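Local structure of Phthiocerol/phthiodiolone dimycocerosyl transferase (Mycobacterium tuberculosis, 1Q9J) at residues G333-P336 / P340-F343; T329-T334 / F368-S373. The protein probably catalyses the diesterification of phthiocerol and related diols with mycocerosic acids, taking the acyl chains directly from mycocerosic acid synthase. One frame throughout, in Å; residues are numbered along the deposited sequence.

Contact 1 (G333-P336 / P340-F343)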
loop_
_atom_site.group_PDB
_atom_site.type_symbol
_atom_site.label_atom_id
_atom_site.label_comp_id
_atom_site.label_asym_id
_atom_site.label_seq_id
_atom_site.Cartn_x
_atom_site.Cartn_y
_atom_site.Cartn_z
ATOM N N GLY A 333 -6.998 10.548 -7.910
ATOM C CA GLY A 333 -7.664 10.064 -9.104
ATOM C C GLY A 333 -6.995 10.478 -10.398
ATOM O O GLY A 333 -5.765 10.474 -10.496
ATOM N N THR A 334 -7.812 10.841 -11.387
ATOM C CA THR A 334 -7.329 11.267 -12.702
ATOM C C THR A 334 -7.401 12.783 -12.834
ATOM O O THR A 334 -8.420 13.390 -12.523
ATOM C CB THR A 334 -8.172 10.646 -13.840
ATOM O OG1 THR A 334 -8.066 9.215 -13.810
ATOM C CG2 THR A 334 -7.696 11.166 -15.191
ATOM N N PRO A 335 -6.311 13.413 -13.295
ATOM C CA PRO A 335 -6.288 14.869 -13.455
ATOM C C PRO A 335 -7.111 15.347 -14.652
ATOM O O PRO A 335 -7.599 14.538 -15.447
ATOM C CB PRO A 335 -4.797 15.172 -13.603
ATOM C CG PRO A 335 -4.282 13.963 -14.296
ATOM C CD PRO A 335 -4.992 12.827 -13.591
ATOM N N PRO A 336 -7.291 16.672 -14.787
ATOM C CA PRO A 336 -8.064 17.227 -15.902
ATOM C C PRO A 336 -7.433 16.961 -17.268
ATOM O O PRO A 336 -6.209 16.988 -17.423
ATOM C CB PRO A 336 -8.124 18.718 -15.570
ATOM C CG PRO A 336 -6.834 18.949 -14.846
ATOM C CD PRO A 336 -6.771 17.751 -13.927
ATOM N N PRO A 340 -9.243 7.986 -17.917
ATOM C CA PRO A 340 -9.194 7.352 -16.599
ATOM C C PRO A 340 -7.893 6.601 -16.350
ATOM O O PRO A 340 -7.597 5.626 -17.039
ATOM C CB PRO A 340 -10.393 6.411 -16.629
ATOM C CG PRO A 340 -11.361 7.147 -17.462
ATOM C CD PRO A 340 -10.496 7.645 -18.606
ATOM N N LEU A 341 -7.125 7.065 -15.367
ATOM C CA LEU A 341 -5.865 6.431 -15.016
ATOM C C LEU A 341 -6.136 5.120 -14.314
ATOM O O LEU A 341 -7.116 4.983 -13.582
ATOM C CB LEU A 341 -5.039 7.320 -14.087
ATOM C CG LEU A 341 -4.050 8.302 -14.696
ATOM C CD1 LEU A 341 -4.798 9.335 -15.518
ATOM C CD2 LEU A 341 -3.263 8.977 -13.584
ATOM N N VAL A 342 -5.260 4.153 -14.550
ATOM C CA VAL A 342 -5.380 2.849 -13.926
ATOM C C VAL A 342 -4.219 2.709 -12.952
ATOM O O VAL A 342 -3.057 2.694 -13.363
ATOM C CB VAL A 342 -5.302 1.724 -14.964
ATOM C CG1 VAL A 342 -5.526 0.377 -14.298
ATOM C CG2 VAL A 342 -6.320 1.963 -16.045
ATOM N N PHE A 343 -4.537 2.635 -11.662
ATOM C CA PHE A 343 -3.518 2.490 -10.632
ATOM C C PHE A 343 -3.491 1.074 -10.119
ATOM O O PHE A 343 -4.531 0.496 -9.806
ATOM C CB PHE A 343 -3.778 3.409 -9.438
ATOM C CG PHE A 343 -3.562 4.854 -9.727
ATOM C CD1 PHE A 343 -4.600 5.642 -10.201
ATOM C CD2 PHE A 343 -2.309 5.430 -9.540
ATOM C CE1 PHE A 343 -4.400 7.003 -10.493
ATOM C CE2 PHE A 343 -2.083 6.790 -9.826
ATOM C CZ PHE A 343 -3.133 7.578 -10.303
#

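Contact 2 (T329-T334 / F368-S373)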
loop_
_atom_site.group_PDB
_atom_site.type_symbol
_atom_site.label_atom_id
_atom_site.label_comp_id
_atom_site.label_asym_id
_atom_site.label_seq_id
_atom_site.Cartn_x
_atom_site.Cartn_y
_atom_site.Cartn_z
ATOM N N THR A 329 0.046 10.180 -5.358
ATOM C CA THR A 329 -0.824 10.804 -6.357
ATOM C C THR A 329 -2.043 9.943 -6.702
ATOM O O THR A 329 -3.043 10.437 -7.228
ATOM C CB THR A 329 -0.053 11.104 -7.674
ATOM O OG1 THR A 329 0.349 9.876 -8.301
ATOM C CG2 THR A 329 1.181 11.945 -7.391
ATOM N N ALA A 330 -1.948 8.653 -6.402
ATOM C CA ALA A 330 -3.032 7.721 -6.668
ATOM C C ALA A 330 -4.336 8.194 -6.041
ATOM O O ALA A 330 -5.396 8.024 -6.628
ATOM C CB ALA A 330 -2.673 6.344 -6.132
ATOM N N PHE A 331 -4.247 8.780 -4.850
ATOM C CA PHE A 331 -5.419 9.267 -4.138
ATOM C C PHE A 331 -5.960 10.562 -4.713
ATOM O O PHE A 331 -6.830 11.195 -4.126
ATOM C CB PHE A 331 -5.098 9.465 -2.658
ATOM C CG PHE A 331 -4.880 8.187 -1.920
ATOM C CD1 PHE A 331 -3.622 7.603 -1.870
ATOM C CD2 PHE A 331 -5.941 7.546 -1.304
ATOM C CE1 PHE A 331 -3.423 6.389 -1.214
ATOM C CE2 PHE A 331 -5.758 6.333 -0.644
ATOM C CZ PHE A 331 -4.494 5.755 -0.600
ATOM N N GLU A 332 -5.440 10.967 -5.858
ATOM C CA GLU A 332 -5.920 12.179 -6.488
ATOM C C GLU A 332 -6.600 11.814 -7.799
ATOM O O GLU A 332 -6.751 12.651 -8.684
ATOM C CB GLU A 332 -4.755 13.126 -6.733
ATOM C CG GLU A 332 -4.058 13.520 -5.461
ATOM C CD GLU A 332 -2.860 14.397 -5.714
ATOM O OE1 GLU A 332 -1.911 13.929 -6.371
ATOM O OE2 GLU A 332 -2.866 15.558 -5.264
ATOM N N GLY A 333 -6.998 10.548 -7.910
ATOM C CA GLY A 333 -7.664 10.064 -9.104
ATOM C C GLY A 333 -6.995 10.478 -10.398
ATOM O O GLY A 333 -5.765 10.474 -10.496
ATOM N N THR A 334 -7.812 10.841 -11.387
ATOM C CA THR A 334 -7.329 11.267 -12.702
ATOM C C THR A 334 -7.401 12.783 -12.834
ATOM O O THR A 334 -8.420 13.390 -12.523
ATOM C CB THR A 334 -8.172 10.646 -13.840
ATOM O OG1 THR A 334 -8.066 9.215 -13.810
ATOM C CG2 THR A 334 -7.696 11.166 -15.191
ATOM N N PHE A 368 -8.201 0.678 3.021
ATOM C CA PHE A 368 -7.941 2.076 3.301
ATOM C C PHE A 368 -9.147 2.700 3.993
ATOM O O PHE A 368 -10.250 2.145 3.968
ATOM C CB PHE A 368 -7.668 2.832 2.003
ATOM C CG PHE A 368 -6.476 2.324 1.240
ATOM C CD1 PHE A 368 -6.595 1.970 -0.099
ATOM C CD2 PHE A 368 -5.230 2.205 1.855
ATOM C CE1 PHE A 368 -5.499 1.506 -0.812
ATOM C CE2 PHE A 368 -4.127 1.742 1.144
ATOM C CZ PHE A 368 -4.264 1.392 -0.191
ATOM N N TYR A 369 -8.932 3.855 4.615
ATOM C CA TYR A 369 -10.008 4.579 5.280
ATOM C C TYR A 369 -9.899 6.062 5.018
ATOM O O TYR A 369 -10.051 6.848 5.937
ATOM C CB TYR A 369 -9.984 4.359 6.787
ATOM C CG TYR A 369 -10.561 3.039 7.224
ATOM C CD1 TYR A 369 -9.865 1.848 7.014
ATOM C CD2 TYR A 369 -11.800 2.978 7.870
ATOM C CE1 TYR A 369 -10.388 0.627 7.442
ATOM C CE2 TYR A 369 -12.330 1.763 8.301
ATOM C CZ TYR A 369 -11.618 0.595 8.084
ATOM O OH TYR A 369 -12.113 -0.609 8.513
ATOM N N CYS A 370 -9.617 6.456 3.783
ATOM C CA CYS A 370 -9.535 7.875 3.498
ATOM C C CYS A 370 -10.913 8.516 3.712
ATOM O O CYS A 370 -11.927 7.816 3.820
ATOM C CB CYS A 370 -9.041 8.097 2.074
ATOM S SG CYS A 370 -9.829 7.061 0.847
ATOM N N SER A 371 -10.952 9.842 3.790
ATOM C CA SER A 371 -12.220 10.526 4.004
ATOM C C SER A 371 -13.115 10.421 2.767
ATOM O O SER A 371 -12.627 10.429 1.641
ATOM C CB SER A 371 -11.983 12.001 4.379
ATOM O OG SER A 371 -11.370 12.723 3.326
ATOM N N ILE A 372 -14.424 10.301 2.992
ATOM C CA ILE A 372 -15.422 10.189 1.921
ATOM C C ILE A 372 -15.071 11.092 0.740
ATOM O O ILE A 372 -14.382 12.099 0.903
ATOM C CB ILE A 372 -16.857 10.565 2.451
ATOM C CG1 ILE A 372 -17.482 9.377 3.192
ATOM C CG2 ILE A 372 -17.766 11.006 1.307
ATOM C CD1 ILE A 372 -17.902 8.214 2.291
ATOM N N SER A 373 -15.535 10.714 -0.444
ATOM C CA SER A 373 -15.303 11.487 -1.655
ATOM C C SER A 373 -13.892 11.365 -2.206
ATOM O O SER A 373 -13.478 12.181 -3.034
ATOM C CB SER A 373 -15.633 12.966 -1.428
ATOM O OG SER A 373 -14.560 13.642 -0.819
#

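Contact 1 (G333-P336 / P340-F343)
Thr334 and Leu341 bring the two segments closest, their CA atoms 5.6 Å apart, where the loop 333-336 passes the residues leading into strand 342-345. Gly333 has a positive phi (47°), a backbone shape that favours glycine, and its carbonyl O lies near the plane of the Phe343 ring, at the edge, 3.7 Å from CE1. The one hydrogen bond between the segments runs from the backbone N of Leu341 to OG1 of Thr334, 2.8 Å long and almost straight at 174°. Thr334 reaches it with OG1 set beside its own backbone N and anti to the carbonyl carbon (chi1 -62°). The same rotation leaves CG2 anti to the backbone N, and this methyl packs on CD1 of Leu341 (CG2 to CD1 3.4 Å). Thr334 thus meets Leu341 through both branches, its hydroxyl bonding the backbone and its methyl packing on the side chain. CD1 of Leu341 also packs against CD of Pro335, 4.0 Å away, the two side chains running roughly at right angles. On the strand side the Phe343 side chain packs on Phe327 and on Val263 of strand 260-267, while the carbonyl of Pro340 accepts a hydrogen bond from Arg253 of helix 237-253. The arrangement is a short chain reversal at the surface, tied by a side-chain-to-backbone bond just before the chain enters an inner strand of the six-stranded mixed sheet.

Contact 2 (T329-T334 / F368-S373)
The ring of Phe331 points its edge at the face of Phe368 in a T-shaped pair, the centroids 5.5 Å apart and the planes at 74°. CZ of Phe331 stands over the centre of the Phe368 ring, 4.1 Å above its plane. At the edge of the Phe331 ring, near its plane, sits the sulfur of Cys370, with SG 4.4 Å from CE2. The far end of the Phe331 ring thus meets an aromatic face with CZ and a thiol with the adjacent CE2, from two different directions, an apolar contact made by three side chains that all leave the backbone toward the opposite segment. The backbones stay well apart, 8.8 Å between the CA atoms of Phe331 and Cys370. CG of Phe331 lies beside the backbone N (chi1 -69°), which carries the ring out from the 3-10 turn. The side chain of Phe331 also comes within about 4 Å of that of His124, the probable proton acceptor of the reaction, which puts Phe331 beside the probable catalytic centre. Phe368 ends strand 360-368, an edge strand of the five-stranded sheet, and packs on Thr24 of strand 23-31; its ring also meets that of His393. The contact ties the loop before strand 342-345, of the six-stranded sheet, to the end of this edge strand, consistent with an active site between the two related domains, as in CoA-dependent acyltransferases.

How the contacts relate
Both contacts start from the loop between helix 319-322 and strand 342-345 and share Gly333 and Thr334, but they use it differently. Contact 1 is local and lies at the surface, where the loop folds back on its own continuation and a polar bond is combined with methyl packing. Contact 2 is buried and joins parts far apart in sequence by aromatic and thiol packing alone, with its Phe331 much nearer His124 than is Phe343 of contact 1. Their centres are 11 Å apart. Phe343 bridges them: its CE2 lies 3.4 Å from CA of Ala330, so the ring from the six-stranded sheet backs the turn that presents Phe331.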